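Local coordinates for protein zinc chaperone AztD (PDB 6CMK) that acts as a periplasmic zinc chaperone, binding several zinc ions and handing one of them directly to the solute-binding protein AztC of the AztABCD transport system, at residues T224-C229 with S260-G265; L233-Q238 with R246-A251; D278-V283 with R292-P297. All coordinates share one frame; numbering follows the deposited sequence.

Contact 1. Residues T224-C229 with S260-G265; sequences TFALSC and STLIGG
The flat group at the meeting of A226 with L262 is the carbonyl of A226, whose O lies 3.6 Å from L262 CD1. The F225 ring is the one aromatic group in the two segments. It takes no part across the contact and has L227 CD2 at its edge, in the ring plane.

L262 meets both A226 and S228. Its CG stands beside the backbone N and anti to the carbonyl carbon (chi1 -69°), and CD1 is the branch that reaches strand 224-228. This methyl sits 4.0 Å from A226 CB and 3.7 Å from S228 OG.

The protein is a beta propeller, and the contact joins two consecutive blades. Strand 224-228 is the second strand of its blade, and strand 262-264 is the first of the next. The strands run nearly antiparallel, at 168°, with their axes 8.4 Å apart. That spacing is too wide for backbone pairing, and side chains fill the gap. A219 also touches L262, and F271 touches A226.

S228 OG is hydrogen-bonded to H216 O; T259 O is a weak second partner. H216 is a ligand of the first high-affinity zinc site. S260 O accepts a hydrogen bond from H216 ND1, which probably helps hold the rotation of that zinc-binding imidazole.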
# COMPACT_ATOMS: atom_id res chain seq x y z
N THR B 224 7.41 8.17 -8.76
CA THR B 224 8.40 9.04 -9.37
C THR B 224 9.75 8.82 -8.70
O THR B 224 9.84 8.78 -7.47
CB THR B 224 7.98 10.51 -9.27
OG1 THR B 224 6.73 10.67 -9.95
CG2 THR B 224 9.02 11.43 -9.92
N PHE B 225 10.79 8.64 -9.51
CA PHE B 225 12.14 8.51 -9.00
C PHE B 225 12.96 9.73 -9.43
O PHE B 225 12.82 10.21 -10.55
CB PHE B 225 12.81 7.22 -9.49
CG PHE B 225 13.92 6.77 -8.61
CD1 PHE B 225 15.20 7.24 -8.81
CD2 PHE B 225 13.67 5.90 -7.55
CE1 PHE B 225 16.21 6.85 -7.98
CE2 PHE B 225 14.69 5.51 -6.72
CZ PHE B 225 15.97 5.99 -6.93
N ALA B 226 13.80 10.22 -8.53
CA ALA B 226 14.57 11.43 -8.80
C ALA B 226 16.07 11.16 -8.73
O ALA B 226 16.54 10.45 -7.84
CB ALA B 226 14.20 12.54 -7.82
N LEU B 227 16.80 11.75 -9.67
CA LEU B 227 18.26 11.80 -9.66
C LEU B 227 18.65 13.27 -9.72
O LEU B 227 18.13 14.02 -10.56
CB LEU B 227 18.86 11.04 -10.86
CG LEU B 227 18.39 9.60 -11.10
CD1 LEU B 227 18.99 9.06 -12.39
CD2 LEU B 227 18.76 8.70 -9.93
N SER B 228 19.56 13.69 -8.85
CA SER B 228 19.94 15.09 -8.78
C SER B 228 21.29 15.33 -9.44
O SER B 228 22.16 14.46 -9.44
CB SER B 228 19.98 15.57 -7.33
OG SER B 228 20.71 14.68 -6.52
N CYS B 229 21.45 16.52 -10.00
CA CYS B 229 22.71 16.90 -10.62
C CYS B 229 22.87 18.42 -10.50
O CYS B 229 22.15 19.08 -9.74
CB CYS B 229 22.74 16.41 -12.07
SG CYS B 229 21.85 17.46 -13.20
N SER B 260 23.11 16.95 -4.00
CA SER B 260 23.87 15.72 -4.18
C SER B 260 23.33 14.55 -3.36
O SER B 260 23.87 13.45 -3.47
CB SER B 260 25.35 15.95 -3.84
OG SER B 260 25.51 16.40 -2.51
N THR B 261 22.30 14.76 -2.54
CA THR B 261 21.71 13.69 -1.74
C THR B 261 20.22 13.95 -1.64
O THR B 261 19.82 15.09 -1.41
CB THR B 261 22.32 13.63 -0.33
OG1 THR B 261 23.75 13.76 -0.41
CG2 THR B 261 21.97 12.33 0.37
N LEU B 262 19.41 12.89 -1.81
CA LEU B 262 17.96 13.01 -1.82
C LEU B 262 17.29 12.00 -0.90
O LEU B 262 17.79 10.89 -0.70
CB LEU B 262 17.38 12.79 -3.22
CG LEU B 262 17.66 13.84 -4.28
CD1 LEU B 262 17.47 13.21 -5.66
CD2 LEU B 262 16.76 15.04 -4.09
N ILE B 263 16.13 12.39 -0.39
CA ILE B 263 15.17 11.48 0.23
C ILE B 263 13.80 11.78 -0.37
O ILE B 263 13.55 12.86 -0.91
CB ILE B 263 15.12 11.60 1.77
CG1 ILE B 263 14.83 13.05 2.18
CG2 ILE B 263 16.43 11.11 2.39
CD1 ILE B 263 14.62 13.22 3.67
N GLY B 264 12.92 10.79 -0.30
CA GLY B 264 11.59 10.88 -0.91
C GLY B 264 10.47 10.60 0.08
O GLY B 264 10.56 9.67 0.88
N GLY B 265 9.41 11.39 -0.02
CA GLY B 265 8.25 11.19 0.83
C GLY B 265 7.60 9.84 0.58
O GLY B 265 7.63 9.30 -0.52

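Contact 2. Residues L233-Q238 with R246-A251; sequences LLLITQ and RHLPYA. With EDO (1,2-ethanediol), chain K.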
# COMPACT_ATOMS: atom_id res chain seq x y z
N LEU B 233 16.83 18.18 -11.32
CA LEU B 233 16.53 16.79 -11.06
C LEU B 233 16.04 16.12 -12.33
O LEU B 233 15.30 16.73 -13.11
CB LEU B 233 15.44 16.62 -9.98
CG LEU B 233 15.57 17.43 -8.68
CD1 LEU B 233 14.46 17.06 -7.69
CD2 LEU B 233 16.93 17.24 -8.04
N LEU B 234 16.46 14.89 -12.54
CA LEU B 234 15.83 14.01 -13.51
C LEU B 234 14.71 13.30 -12.78
O LEU B 234 14.92 12.79 -11.67
CB LEU B 234 16.82 13.00 -14.09
CG LEU B 234 18.02 13.54 -14.86
CD1 LEU B 234 18.85 12.38 -15.35
CD2 LEU B 234 17.60 14.42 -16.02
N LEU B 235 13.53 13.28 -13.38
CA LEU B 235 12.36 12.66 -12.78
C LEU B 235 11.93 11.53 -13.69
O LEU B 235 11.78 11.74 -14.90
CB LEU B 235 11.22 13.67 -12.60
CG LEU B 235 11.53 14.82 -11.64
CD1 LEU B 235 10.39 15.80 -11.57
CD2 LEU B 235 11.86 14.28 -10.25
N ILE B 236 11.76 10.34 -13.13
CA ILE B 236 11.54 9.11 -13.89
C ILE B 236 10.20 8.51 -13.49
O ILE B 236 9.90 8.38 -12.30
CB ILE B 236 12.66 8.08 -13.67
CG1 ILE B 236 14.05 8.73 -13.80
CG2 ILE B 236 12.53 6.91 -14.65
CD1 ILE B 236 15.15 7.87 -13.22
N THR B 237 9.41 8.10 -14.49
CA THR B 237 8.19 7.34 -14.27
C THR B 237 8.13 6.23 -15.31
O THR B 237 8.74 6.33 -16.38
CB THR B 237 6.93 8.19 -14.42
OG1 THR B 237 6.94 8.82 -15.71
CG2 THR B 237 6.85 9.27 -13.35
N GLN B 238 7.37 5.17 -15.00
CA GLN B 238 7.11 4.13 -15.98
C GLN B 238 5.65 3.73 -15.90
O GLN B 238 5.13 3.47 -14.81
CB GLN B 238 7.97 2.88 -15.76
CG GLN B 238 7.74 1.82 -16.85
CD GLN B 238 8.53 0.56 -16.65
OE1 GLN B 238 8.72 0.10 -15.52
NE2 GLN B 238 8.99 -0.03 -17.74
N ARG B 246 12.28 13.00 -17.46
CA ARG B 246 12.17 14.42 -17.72
C ARG B 246 13.11 15.17 -16.79
O ARG B 246 13.47 14.68 -15.72
CB ARG B 246 10.73 14.92 -17.57
CG ARG B 246 10.16 14.91 -16.16
CD ARG B 246 8.82 15.64 -16.14
NE ARG B 246 8.22 15.73 -14.81
CZ ARG B 246 8.06 16.85 -14.11
NH1 ARG B 246 8.45 18.03 -14.60
NH2 ARG B 246 7.49 16.80 -12.91
N HIS B 247 13.50 16.37 -17.20
CA HIS B 247 14.41 17.19 -16.43
C HIS B 247 13.64 18.34 -15.80
O HIS B 247 12.91 19.05 -16.50
CB HIS B 247 15.55 17.74 -17.30
CG HIS B 247 16.53 18.59 -16.54
ND1 HIS B 247 16.54 19.96 -16.62
CD2 HIS B 247 17.53 18.25 -15.69
CE1 HIS B 247 17.51 20.43 -15.85
NE2 HIS B 247 18.13 19.41 -15.28
N LEU B 248 13.80 18.51 -14.49
CA LEU B 248 13.23 19.63 -13.77
C LEU B 248 14.36 20.53 -13.30
O LEU B 248 15.07 20.18 -12.34
CB LEU B 248 12.39 19.14 -12.59
CG LEU B 248 11.82 20.22 -11.66
CD1 LEU B 248 10.89 21.14 -12.43
CD2 LEU B 248 11.12 19.56 -10.48
N PRO B 249 14.61 21.67 -13.93
CA PRO B 249 15.71 22.53 -13.48
C PRO B 249 15.40 23.17 -12.14
O PRO B 249 14.25 23.42 -11.80
CB PRO B 249 15.84 23.58 -14.58
CG PRO B 249 14.53 23.58 -15.28
CD PRO B 249 13.92 22.22 -15.11
N TYR B 250 16.46 23.43 -11.37
CA TYR B 250 16.30 24.17 -10.13
C TYR B 250 15.59 25.49 -10.40
O TYR B 250 15.92 26.20 -11.35
CB TYR B 250 17.65 24.44 -9.46
CG TYR B 250 18.38 23.19 -9.06
CD1 TYR B 250 17.85 22.35 -8.09
CD2 TYR B 250 19.59 22.84 -9.64
CE1 TYR B 250 18.51 21.19 -7.72
CE2 TYR B 250 20.25 21.69 -9.27
CZ TYR B 250 19.71 20.86 -8.31
OH TYR B 250 20.36 19.70 -7.94
N ALA B 251 14.61 25.80 -9.56
CA ALA B 251 13.88 27.06 -9.66
C ALA B 251 14.85 28.24 -9.70
O ALA B 251 15.87 28.25 -9.01
CB ALA B 251 12.92 27.21 -8.49
C1 EDO K . 19.46 28.74 -10.56
O1 EDO K . 18.37 28.14 -9.84
C2 EDO K . 20.28 27.64 -11.23
O2 EDO K . 21.66 27.79 -10.87
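L233, L234 and L235 pair with L248, H247 and R246 in an antiparallel beta hairpin. The hairpin forms the third and fourth strands of a four-stranded propeller blade. The strand segments meet at 144°, so the ladder is clearly twisted.

Four backbone hydrogen bonds make the ladder. L233 and L248 form one hydrogen-bonded pair. L248 N gives to L233 O at 2.7 Å in a nearly straight bond (178°), and L233 N gives to L248 O at 2.9 Å. L235 and R246 form the other pair, with L235 N 2.7 Å from R246 O and R246 N giving back to L235 O. L234 and H247 are the non-hydrogen-bonded pair between them. Here the backbone meets through CA-H...O contacts, such as L234 CA to R246 O at 3.3 Å. A bound 1,2-ethanediol, probably from the crystallisation liquor, donates from its O1 to A251 O at 2.6 Å.

L235 CD1 lies 4.0 Å from L248 CD2, on the face of the sheet that also carries L233 and R246. V283 and F291 of the next blade cover L248 there. L233 CD2 lies beside the Y250 ring, whose OH is hydrogen-bonded to C229 O.

One contact is between an apolar group and a charged one. L235 CD1 sits over one face of the R246 guanidinium, near its rim, and is 3.3 Å from NH2. The arginine chain starts with CG between the backbone N and the carbonyl carbon (chi1 68°). It then runs extended to NE, which lays the group across the leucine.

On the other face, L234 CD2 comes to the edge of the H247 ring, in its plane. It stops 3.8 Å from H247 CD2. The H247 NE2 beyond is hydrogen-bonded to T231 OG1.

Contact 3. Residues D278-V283 with R292-P297; sequences DRIILV and RLIQLP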
# COMPACT_ATOMS: atom_id res chain seq x y z
N ASP B 278 24.33 23.66 4.65
CA ASP B 278 23.40 24.08 5.70
C ASP B 278 22.04 24.48 5.13
O ASP B 278 21.28 25.19 5.80
CB ASP B 278 23.99 25.23 6.53
CG ASP B 278 24.23 26.49 5.72
OD1 ASP B 278 24.00 26.49 4.49
OD2 ASP B 278 24.65 27.50 6.32
N ARG B 279 21.70 24.02 3.94
CA ARG B 279 20.40 24.29 3.34
C ARG B 279 19.81 22.99 2.82
O ARG B 279 20.55 22.07 2.48
CB ARG B 279 20.52 25.30 2.19
CG ARG B 279 20.88 26.70 2.63
CD ARG B 279 21.44 27.50 1.47
NE ARG B 279 21.41 28.93 1.75
CZ ARG B 279 21.93 29.86 0.95
NH1 ARG B 279 21.85 31.14 1.29
NH2 ARG B 279 22.53 29.51 -0.18
N ILE B 280 18.48 22.93 2.77
CA ILE B 280 17.79 21.85 2.08
C ILE B 280 16.75 22.48 1.16
O ILE B 280 16.34 23.62 1.34
CB ILE B 280 17.11 20.84 3.04
CG1 ILE B 280 16.10 21.54 3.97
CG2 ILE B 280 18.15 20.09 3.84
CD1 ILE B 280 15.33 20.57 4.89
N ILE B 281 16.35 21.71 0.14
CA ILE B 281 15.23 22.12 -0.71
C ILE B 281 14.16 21.05 -0.64
O ILE B 281 14.44 19.85 -0.53
CB ILE B 281 15.62 22.39 -2.18
CG1 ILE B 281 16.45 21.24 -2.76
CG2 ILE B 281 16.33 23.73 -2.30
CD1 ILE B 281 16.52 21.27 -4.27
N LEU B 282 12.92 21.51 -0.72
CA LEU B 282 11.74 20.67 -0.79
C LEU B 282 11.20 20.78 -2.20
O LEU B 282 11.06 21.89 -2.72
CB LEU B 282 10.69 21.11 0.22
CG LEU B 282 10.89 20.86 1.72
CD1 LEU B 282 12.21 21.38 2.24
CD2 LEU B 282 9.73 21.53 2.45
N VAL B 283 10.92 19.64 -2.83
CA VAL B 283 10.55 19.60 -4.23
C VAL B 283 9.25 18.84 -4.38
O VAL B 283 9.14 17.70 -3.92
CB VAL B 283 11.65 18.95 -5.10
CG1 VAL B 283 11.34 19.16 -6.57
CG2 VAL B 283 13.02 19.53 -4.76
N ARG B 292 11.06 24.80 -2.66
CA ARG B 292 11.16 25.69 -1.51
C ARG B 292 12.46 25.43 -0.76
O ARG B 292 12.82 24.28 -0.50
CB ARG B 292 9.98 25.50 -0.55
CG ARG B 292 8.65 25.94 -1.13
CD ARG B 292 8.59 27.46 -1.24
NE ARG B 292 7.29 27.93 -1.72
CZ ARG B 292 6.97 28.10 -3.01
NH1 ARG B 292 7.85 27.83 -3.96
NH2 ARG B 292 5.76 28.52 -3.33
N LEU B 293 13.12 26.52 -0.38
CA LEU B 293 14.39 26.47 0.34
C LEU B 293 14.16 26.58 1.84
O LEU B 293 13.40 27.45 2.28
CB LEU B 293 15.30 27.61 -0.13
CG LEU B 293 16.68 27.74 0.52
CD1 LEU B 293 17.64 26.75 -0.09
CD2 LEU B 293 17.21 29.17 0.40
N ILE B 294 14.81 25.72 2.62
CA ILE B 294 14.87 25.89 4.07
C ILE B 294 16.32 26.08 4.48
O ILE B 294 17.19 25.27 4.13
CB ILE B 294 14.25 24.71 4.84
CG1 ILE B 294 12.76 24.59 4.50
CG2 ILE B 294 14.45 24.90 6.35
CD1 ILE B 294 12.08 23.42 5.13
N GLN B 295 16.58 27.15 5.22
CA GLN B 295 17.89 27.44 5.77
C GLN B 295 18.02 26.81 7.15
O GLN B 295 17.19 27.06 8.03
CB GLN B 295 18.11 28.94 5.86
CG GLN B 295 19.43 29.34 6.51
CD GLN B 295 20.61 29.01 5.65
OE1 GLN B 295 20.73 29.49 4.52
NE2 GLN B 295 21.52 28.19 6.17
N LEU B 296 19.07 25.98 7.34
CA LEU B 296 19.29 25.37 8.63
C LEU B 296 20.21 26.25 9.47
O LEU B 296 21.10 26.92 8.93
CB LEU B 296 19.92 23.99 8.48
CG LEU B 296 19.20 23.05 7.51
CD1 LEU B 296 20.05 21.82 7.27
CD2 LEU B 296 17.84 22.69 8.05
N PRO B 297 20.04 26.25 10.79
CA PRO B 297 20.93 27.06 11.63
C PRO B 297 22.37 26.57 11.62
O PRO B 297 23.28 27.40 11.71
CB PRO B 297 20.30 26.97 13.03
CG PRO B 297 19.36 25.83 12.98
CD PRO B 297 18.95 25.62 11.56
O HOH W 1 24.49 27.20 8.78
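Strands 279-283 and 292-295 run antiparallel at 153° with axes 4.7 Å apart, and backbone hydrogen bonds join I280 with I294 and L282 with R292 in both directions, while L296 N carries the ladder past the end of the second strand with a bond to D278 O at 2.8 Å.

One face carries I280, L282 and I294, with R292 starting on it but turning its end away. I280 and I294 lie side by side and point the same way, with I280 CG1 3.8 Å from I294 CB. L282 crosses I294 at its end, where the two CD1 methyls, of L282 and I294, are 3.5 Å apart. Residues of the following blade cover this face: F303 and R300 touch I280, while I332 touches I294 and L296.

The other face mixes a polar link with an apolar pair. R279 NE donates to Q295 OE1 at 2.9 Å. The oxygen lies close to the guanidinium plane, but the guanidinium and amide planes are turned 56° from each other. Q295 has its CG anti to the backbone N (chi1 176°) and bends at the next torsion, which brings the amide back over D278 and R279. Its NE2 donates to L296 O at 3.1 Å, which is consistent with the amide being held in this orientation. L293 CD1 packs beside R279 CB at 3.9 Å and also meets I281 CG2, at 4.0 Å.

The end of R292 forms a salt bridge with D289. The whole is the beta hairpin of the third and fourth strands of a propeller blade, with one face packed against the next blade.

How the contacts relate
Contact 2 and contact 3 are the hairpins of the third and fourth strands of consecutive propeller blades. Contact 1 joins the same two blades nearer the middle of the protein. The centres of contacts 1 and 2 are about 9 Å apart, and Y250 OH ties them by a probable hydrogen bond to C229 O at 2.6 Å. Contact 3 lies about 19 Å from contact 2 between centres, yet side chains meet: L248 CD2 is 3.9 Å from V283 CG1, and Y250 CE1 is 4.0 Å from I281 CD1. Contact 1 is the one beside the first zinc site: the T261 side chain is about 7 Å from a bound zinc ion. Contact 3 is away from the annotated sites.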